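SusD/RagB family nutrient-binding outer membrane lipoprotein (Bacteroides vulgatus, PDB 4F7A) probably binds glycans, likely mucin O-glycans, at the cell surface as a SusD-like outer membrane lipoprotein built on a TPR-like helical scaffold. Local coordinates at residues G363-F368 against A373-L378; S377-S382 against I424-I429. All coordinates share one frame; numbering follows the deposited sequence.

In the fold
Both contacts fasten the loop that leaves helix 356-371, and they share Ser377 and Leu378, so the chain passes from one straight into the other; the centres of contacts 1 and 2 lie about 8 Å apart. Contact 1 folds the first part of the loop back on the helix it has just left. It is partly buried, and backbone hydrogen-bonding groups do much of its work. Contact 2 ties the next turn to helix 416-431; it is smaller, its touching residues are all buried, and one side-chain hydrogen bond carries it. Val364 joins the two, packing on Tyr379 and Gln426, while the rings of Phe368 and Tyr379 meet.

Contact 1 of 2, residues G363-F368 against A373-L378; sequences GVQTSF and AGDASL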
ATOM      1  N   GLY A 363     -16.654   2.732  -7.128  1.00 11.43           N
ATOM      2  CA  GLY A 363     -15.443   2.981  -6.352  1.00 10.56           C
ATOM      3  C   GLY A 363     -15.324   4.418  -5.857  1.00 11.57           C
ATOM      4  O   GLY A 363     -14.962   4.659  -4.713  1.00 11.27           O
ATOM      5  N   VAL A 364     -15.598   5.372  -6.734  1.00 10.32           N
ATOM      6  CA  VAL A 364     -15.500   6.780  -6.367  1.00  7.97           C
ATOM      7  C   VAL A 364     -16.571   7.109  -5.306  1.00  9.84           C
ATOM      8  O   VAL A 364     -16.282   7.765  -4.310  1.00 11.66           O
ATOM      9  CB  VAL A 364     -15.611   7.718  -7.587  1.00  9.45           C
ATOM     10  CG1 VAL A 364     -15.617   9.227  -7.150  1.00  7.65           C
ATOM     11  CG2 VAL A 364     -14.452   7.430  -8.577  1.00  7.15           C
ATOM     12  N   GLN A 365     -17.807   6.654  -5.524  1.00 10.86           N
ATOM     13  CA  GLN A 365     -18.871   6.931  -4.597  1.00 11.55           C
ATOM     14  C   GLN A 365     -18.524   6.320  -3.229  1.00 11.57           C
ATOM     15  O   GLN A 365     -18.765   6.919  -2.173  1.00 12.59           O
ATOM     16  CB  GLN A 365     -20.218   6.380  -5.080  1.00 12.78           C
ATOM     17  CG  GLN A 365     -21.278   6.654  -4.040  1.00 24.82           C
ATOM     18  CD  GLN A 365     -21.377   8.150  -3.745  1.00 37.09           C
ATOM     19  OE1 GLN A 365     -21.684   8.912  -4.696  1.00 20.62           O
ATOM     20  NE2 GLN A 365     -21.094   8.595  -2.436  1.00 16.75           N
ATOM     21  N   THR A 366     -17.972   5.119  -3.264  1.00 11.71           N
ATOM     22  CA  THR A 366     -17.634   4.402  -2.047  1.00 11.80           C
ATOM     23  C   THR A 366     -16.543   5.146  -1.256  1.00 11.99           C
ATOM     24  O   THR A 366     -16.626   5.256  -0.017  1.00  9.55           O
ATOM     25  CB  THR A 366     -17.243   2.933  -2.367  1.00 12.59           C
ATOM     26  OG1 THR A 366     -18.391   2.248  -2.906  1.00 13.16           O
ATOM     27  CG2 THR A 366     -16.770   2.187  -1.102  1.00 11.91           C
ATOM     28  N   SER A 367     -15.535   5.652  -1.965  1.00 11.96           N
ATOM     29  CA  SER A 367     -14.484   6.442  -1.356  1.00 12.45           C
ATOM     30  C   SER A 367     -15.029   7.735  -0.732  1.00 13.39           C
ATOM     31  O   SER A 367     -14.723   8.066   0.409  1.00 12.07           O
ATOM     32  CB  SER A 367     -13.400   6.754  -2.378  1.00 10.53           C
ATOM     33  OG  SER A 367     -12.419   7.584  -1.811  1.00  9.60           O
ATOM     34  N   PHE A 368     -15.874   8.451  -1.464  1.00  9.82           N
ATOM     35  CA  PHE A 368     -16.510   9.639  -0.906  1.00 12.24           C
ATOM     36  C   PHE A 368     -17.242   9.316   0.407  1.00 13.57           C
ATOM     37  O   PHE A 368     -17.111  10.052   1.386  1.00 13.05           O
ATOM     38  CB  PHE A 368     -17.536  10.211  -1.879  1.00 11.16           C
ATOM     39  CG  PHE A 368     -16.979  11.175  -2.897  1.00 11.74           C
ATOM     40  CD1 PHE A 368     -15.772  10.942  -3.545  1.00 13.16           C
ATOM     41  CD2 PHE A 368     -17.712  12.320  -3.240  1.00 13.11           C
ATOM     42  CE1 PHE A 368     -15.297  11.833  -4.508  1.00 14.57           C
ATOM     43  CE2 PHE A 368     -17.239  13.206  -4.192  1.00 12.60           C
ATOM     44  CZ  PHE A 368     -16.031  12.936  -4.843  1.00 12.32           C
ATOM     45  N   ALA A 373     -17.456  12.643   2.355  1.00 11.96           N
ATOM     46  CA  ALA A 373     -17.328  13.705   1.347  1.00 13.07           C
ATOM     47  C   ALA A 373     -18.612  13.929   0.556  1.00 14.44           C
ATOM     48  O   ALA A 373     -18.670  14.799  -0.324  1.00 15.51           O
ATOM     49  CB  ALA A 373     -16.155  13.392   0.402  1.00 12.72           C
ATOM     50  N   GLY A 374     -19.647  13.156   0.876  1.00 15.45           N
ATOM     51  CA  GLY A 374     -20.950  13.324   0.243  1.00 16.31           C
ATOM     52  C   GLY A 374     -21.124  12.436  -0.980  1.00 15.42           C
ATOM     53  O   GLY A 374     -20.537  11.338  -1.086  1.00 14.03           O
ATOM     54  N   ASP A 375     -21.971  12.902  -1.889  1.00 13.98           N
ATOM     55  CA  ASP A 375     -22.334  12.153  -3.083  1.00 13.31           C
ATOM     56  C   ASP A 375     -21.372  12.515  -4.236  1.00 13.17           C
ATOM     57  O   ASP A 375     -20.966  13.673  -4.394  1.00 11.96           O
ATOM     58  CB  ASP A 375     -23.789  12.464  -3.470  1.00 13.41           C
ATOM     59  CG  ASP A 375     -24.263  11.652  -4.650  1.00 16.59           C
ATOM     60  OD1 ASP A 375     -24.707  10.493  -4.444  1.00 16.46           O
ATOM     61  OD2 ASP A 375     -24.202  12.186  -5.800  1.00 15.46           O
ATOM     62  N   ALA A 376     -21.008  11.518  -5.035  1.00 12.29           N
ATOM     63  CA  ALA A 376     -19.996  11.706  -6.107  1.00 11.69           C
ATOM     64  C   ALA A 376     -20.601  11.921  -7.512  1.00 12.28           C
ATOM     65  O   ALA A 376     -19.869  12.024  -8.495  1.00 12.21           O
ATOM     66  CB  ALA A 376     -19.031  10.503  -6.130  1.00 10.84           C
ATOM     67  N   SER A 377     -21.922  11.987  -7.621  1.00 12.06           N
ATOM     68  CA  SER A 377     -22.548  12.043  -8.933  1.00 14.39           C
ATOM     69  C   SER A 377     -22.064  13.231  -9.790  1.00 14.99           C
ATOM     70  O   SER A 377     -21.763  13.062 -10.966  1.00 14.45           O
ATOM     71  CB  SER A 377     -24.088  12.050  -8.829  1.00 15.12           C
ATOM     72  OG  SER A 377     -24.574  10.890  -8.146  1.00 13.50           O
ATOM     73  N   LEU A 378     -22.016  14.416  -9.203  1.00 16.21           N
ATOM     74  CA  LEU A 378     -21.613  15.626  -9.933  1.00 15.25           C
ATOM     75  C   LEU A 378     -20.116  15.535 -10.276  1.00 13.29           C
ATOM     76  O   LEU A 378     -19.711  15.799 -11.396  1.00 13.51           O
ATOM     77  CB  LEU A 378     -21.904  16.864  -9.097  1.00 17.09           C
ATOM     78  CG  LEU A 378     -21.802  18.192  -9.870  1.00 27.73           C
ATOM     79  CD1 LEU A 378     -22.643  18.148 -11.146  1.00 33.51           C
ATOM     80  CD2 LEU A 378     -22.211  19.340  -8.997  1.00 27.59           C
TER
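Gln365 grips the backbone of the returning loop with both ends of its amide. Its OE1 accepts from Ala376 N at 2.7 Å, in a nearly straight bond (N-H...O 164°), and its NE2 gives a hydrogen to Gly374 O at 3.1 Å, with that oxygen close to the amide plane. The side chain leaves the helix with CG anti to the backbone N (chi1 178°) and then bends at chi2, which turns the amide back along the loop. Glutamine suits the place because one flat group offers the acceptor and the donor that these two backbone groups need, and using both fixes the rotation of the amide. One helical turn further on, Phe368 O accepts from Ala373 N at 2.8 Å. The segments thus form the exit from helix 356-371 in this TPR-like, largely helical SusD homologue, where the chain doubles back on the last turns. Gly374 fits the turn, since at its backbone angles a CB would be jammed against the preceding carbonyl oxygen. Beside the amide, the methyl of Ala376 sits over the centre of the Phe368 ring, a CH-pi contact with CB 3.7 Å from the centroid, while Gly374 O lies at the ring edge. The Phe368 CG stands anti to the carbonyl carbon (chi1 -87°), which turns a ring face to that methyl. Ala376 CB also touches Val364 CG1 at 3.8 Å, so alanine's small side chain meets both the valine and the ring face. On the exposed side of the loop, Ser377 N bonds to Asp375 OD2 from above the carboxylate plane, making an Asx turn; Ser377 OG adds a second bond to the same oxygen, on its syn lone pair.

Contact 2 of 2, residues S377-S382 against I424-I429; sequences SLYLTS and ITQKWI
A short turn of helical backbone angles in the loop between helices 356-371 and 416-431 here reaches helix 416-431 through the length of one tyrosine. Tyr379 and Gln426 extend toward each other from opposite directions, and Gln426 NE2 donates to Tyr379 OH at 3.0 Å with an N-H...O angle of 163°. The hydroxyl lies close to the amide plane of Gln426, and NE2 in turn comes in at the edge of the phenol ring, near its plane; ring and amide are themselves turned 76° apart. With its CG anti to the backbone N (chi1 176°), Tyr379 sends its ring straight out from the turn, whereas the Gln426 chain bends at chi2 to bring its amide round to the hydroxyl. Ile429, one helical turn further on, sets its CD1 methyl 3.9 Å from Tyr379 OH, an apolar neighbour beside the polar pair. At the base of the tyrosine the turn is tied down by its own hydroxyls: Ser382 OG bonds to Tyr379 O, joining Ser382 N there, and Thr381 OG1 bonds to Leu378 O. Tyrosine suits its place by combining a rigid reach with a terminal acceptor, and glutamine can give its NE2 to the phenol while OE1 takes a hydrogen from Arg278 of a neighbouring loop. A phenylalanine in place of Tyr379 would probably keep much of the ring packing but leave the NE2 of Gln426 without its acceptor in a buried setting. The bond thus gives a buried amide N-H its acceptor and ties the loop to helix 416-431.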
ATOM      1  N   SER A 377     -21.922  11.987  -7.621  1.00 12.06           N
ATOM      2  CA  SER A 377     -22.548  12.043  -8.933  1.00 14.39           C
ATOM      3  C   SER A 377     -22.064  13.231  -9.790  1.00 14.99           C
ATOM      4  O   SER A 377     -21.763  13.062 -10.966  1.00 14.45           O
ATOM      5  CB  SER A 377     -24.088  12.050  -8.829  1.00 15.12           C
ATOM      6  OG  SER A 377     -24.574  10.890  -8.146  1.00 13.50           O
ATOM      7  N   LEU A 378     -22.016  14.416  -9.203  1.00 16.21           N
ATOM      8  CA  LEU A 378     -21.613  15.626  -9.933  1.00 15.25           C
ATOM      9  C   LEU A 378     -20.116  15.535 -10.276  1.00 13.29           C
ATOM     10  O   LEU A 378     -19.711  15.799 -11.396  1.00 13.51           O
ATOM     11  CB  LEU A 378     -21.904  16.864  -9.097  1.00 17.09           C
ATOM     12  CG  LEU A 378     -21.802  18.192  -9.870  1.00 27.73           C
ATOM     13  CD1 LEU A 378     -22.643  18.148 -11.146  1.00 33.51           C
ATOM     14  CD2 LEU A 378     -22.211  19.340  -8.997  1.00 27.59           C
ATOM     15  N   TYR A 379     -19.308  15.084  -9.325  1.00 11.81           N
ATOM     16  CA  TYR A 379     -17.874  14.911  -9.554  1.00 11.34           C
ATOM     17  C   TYR A 379     -17.598  13.954 -10.706  1.00 12.17           C
ATOM     18  O   TYR A 379     -16.698  14.196 -11.519  1.00 11.85           O
ATOM     19  CB  TYR A 379     -17.235  14.397  -8.272  1.00 10.23           C
ATOM     20  CG  TYR A 379     -15.770  14.065  -8.302  1.00  9.25           C
ATOM     21  CD1 TYR A 379     -14.825  15.015  -7.966  1.00 12.11           C
ATOM     22  CD2 TYR A 379     -15.338  12.772  -8.538  1.00 14.26           C
ATOM     23  CE1 TYR A 379     -13.480  14.717  -7.933  1.00 13.17           C
ATOM     24  CE2 TYR A 379     -13.980  12.454  -8.494  1.00 14.40           C
ATOM     25  CZ  TYR A 379     -13.052  13.424  -8.200  1.00 16.52           C
ATOM     26  OH  TYR A 379     -11.694  13.122  -8.144  1.00 13.59           O
ATOM     27  N   LEU A 380     -18.391  12.884 -10.789  1.00 11.93           N
ATOM     28  CA  LEU A 380     -18.236  11.876 -11.842  1.00 12.72           C
ATOM     29  C   LEU A 380     -18.625  12.373 -13.246  1.00 13.64           C
ATOM     30  O   LEU A 380     -18.334  11.692 -14.225  1.00 15.27           O
ATOM     31  CB  LEU A 380     -19.038  10.609 -11.473  1.00 12.60           C
ATOM     32  CG  LEU A 380     -18.373   9.779 -10.388  1.00  9.90           C
ATOM     33  CD1 LEU A 380     -19.382   8.702  -9.887  1.00 14.03           C
ATOM     34  CD2 LEU A 380     -17.036   9.178 -10.909  1.00  9.72           C
ATOM     35  N   THR A 381     -19.246  13.552 -13.340  1.00 13.52           N
ATOM     36  CA  THR A 381     -19.510  14.200 -14.621  1.00 18.20           C
ATOM     37  C   THR A 381     -18.517  15.308 -14.929  1.00 21.24           C
ATOM     38  O   THR A 381     -18.606  15.932 -15.981  1.00 21.46           O
ATOM     39  CB  THR A 381     -20.914  14.884 -14.648  1.00 22.72           C
ATOM     40  OG1 THR A 381     -20.913  16.036 -13.783  1.00 31.45           O
ATOM     41  CG2 THR A 381     -21.976  13.952 -14.230  1.00 21.74           C
ATOM     42  N   SER A 382     -17.572  15.573 -14.038  1.00 17.68           N
ATOM     43  CA  SER A 382     -16.826  16.813 -14.143  1.00 19.44           C
ATOM     44  C   SER A 382     -15.658  16.729 -15.133  1.00 18.51           C
ATOM     45  O   SER A 382     -15.187  15.663 -15.489  1.00 16.85           O
ATOM     46  CB  SER A 382     -16.367  17.289 -12.768  1.00 23.42           C
ATOM     47  OG  SER A 382     -15.410  16.414 -12.236  1.00 18.91           O
ATOM     48  N   ILE A 424      -6.971   3.712 -12.043  1.00  9.79           N
ATOM     49  CA  ILE A 424      -5.833   3.670 -11.116  1.00  9.88           C
ATOM     50  C   ILE A 424      -5.660   5.016 -10.395  1.00  9.79           C
ATOM     51  O   ILE A 424      -5.316   5.044  -9.232  1.00 11.01           O
ATOM     52  CB  ILE A 424      -4.518   3.274 -11.824  1.00  9.41           C
ATOM     53  CG1 ILE A 424      -4.668   1.910 -12.521  1.00 10.15           C
ATOM     54  CG2 ILE A 424      -3.374   3.240 -10.834  1.00  9.36           C
ATOM     55  CD1 ILE A 424      -4.975   0.759 -11.616  1.00  9.47           C
ATOM     56  N   THR A 425      -5.872   6.124 -11.102  1.00  9.28           N
ATOM     57  CA  THR A 425      -5.729   7.446 -10.474  1.00  9.35           C
ATOM     58  C   THR A 425      -6.755   7.618  -9.355  1.00  9.70           C
ATOM     59  O   THR A 425      -6.420   8.067  -8.248  1.00  7.48           O
ATOM     60  CB  THR A 425      -5.828   8.573 -11.528  1.00  8.67           C
ATOM     61  OG1 THR A 425      -4.748   8.429 -12.462  1.00 11.71           O
ATOM     62  CG2 THR A 425      -5.760   9.978 -10.888  1.00 10.79           C
ATOM     63  N   GLN A 426      -8.005   7.237  -9.630  1.00 10.86           N
ATOM     64  CA  GLN A 426      -9.040   7.291  -8.596  1.00  9.44           C
ATOM     65  C   GLN A 426      -8.795   6.286  -7.473  1.00  8.70           C
ATOM     66  O   GLN A 426      -9.030   6.596  -6.299  1.00 10.52           O
ATOM     67  CB  GLN A 426     -10.440   7.126  -9.193  1.00 11.18           C
ATOM     68  CG  GLN A 426     -10.928   8.340  -9.993  1.00 11.77           C
ATOM     69  CD  GLN A 426     -11.123   9.606  -9.137  1.00 11.55           C
ATOM     70  OE1 GLN A 426     -11.522   9.535  -7.974  1.00 10.50           O
ATOM     71  NE2 GLN A 426     -10.835  10.761  -9.723  1.00  9.42           N
ATOM     72  N   LYS A 427      -8.250   5.119  -7.809  1.00  8.72           N
ATOM     73  CA  LYS A 427      -7.883   4.152  -6.777  1.00 10.32           C
ATOM     74  C   LYS A 427      -6.801   4.753  -5.880  1.00 10.07           C
ATOM     75  O   LYS A 427      -6.803   4.560  -4.662  1.00 10.84           O
ATOM     76  CB  LYS A 427      -7.415   2.837  -7.389  1.00  9.50           C
ATOM     77  CG  LYS A 427      -7.174   1.703  -6.382  1.00 11.95           C
ATOM     78  CD  LYS A 427      -6.951   0.341  -7.047  1.00 11.10           C
ATOM     79  CE  LYS A 427      -5.661   0.264  -7.815  1.00 10.25           C
ATOM     80  NZ  LYS A 427      -5.370  -1.118  -8.238  1.00 13.17           N
ATOM     81  N   TRP A 428      -5.849   5.455  -6.490  1.00  9.97           N
ATOM     82  CA  TRP A 428      -4.752   6.106  -5.738  1.00 10.36           C
ATOM     83  C   TRP A 428      -5.300   7.161  -4.769  1.00  9.19           C
ATOM     84  O   TRP A 428      -4.889   7.224  -3.594  1.00 10.93           O
ATOM     85  CB  TRP A 428      -3.771   6.676  -6.741  1.00  8.81           C
ATOM     86  CG  TRP A 428      -2.590   7.462  -6.267  1.00  9.91           C
ATOM     87  CD1 TRP A 428      -1.353   6.979  -5.927  1.00 11.33           C
ATOM     88  CD2 TRP A 428      -2.489   8.881  -6.241  1.00 11.17           C
ATOM     89  NE1 TRP A 428      -0.499   8.029  -5.650  1.00 13.84           N
ATOM     90  CE2 TRP A 428      -1.170   9.205  -5.843  1.00 10.90           C
ATOM     91  CE3 TRP A 428      -3.375   9.915  -6.524  1.00 13.33           C
ATOM     92  CZ2 TRP A 428      -0.745  10.509  -5.703  1.00 14.42           C
ATOM     93  CZ3 TRP A 428      -2.938  11.219  -6.399  1.00 13.22           C
ATOM     94  CH2 TRP A 428      -1.635  11.503  -5.992  1.00 11.76           C
ATOM     95  N   ILE A 429      -6.250   7.966  -5.215  1.00 10.16           N
ATOM     96  CA  ILE A 429      -6.903   8.888  -4.276  1.00  9.12           C
ATOM     97  C   ILE A 429      -7.570   8.094  -3.131  1.00 11.01           C
ATOM     98  O   ILE A 429      -7.429   8.450  -1.950  1.00  9.47           O
ATOM     99  CB  ILE A 429      -7.934   9.841  -4.946  1.00  9.09           C
ATOM    100  CG1 ILE A 429      -7.292  10.689  -6.047  1.00 10.77           C
ATOM    101  CG2 ILE A 429      -8.545  10.764  -3.889  1.00  8.18           C
ATOM    102  CD1 ILE A 429      -8.333  11.437  -6.996  1.00  8.16           C
TER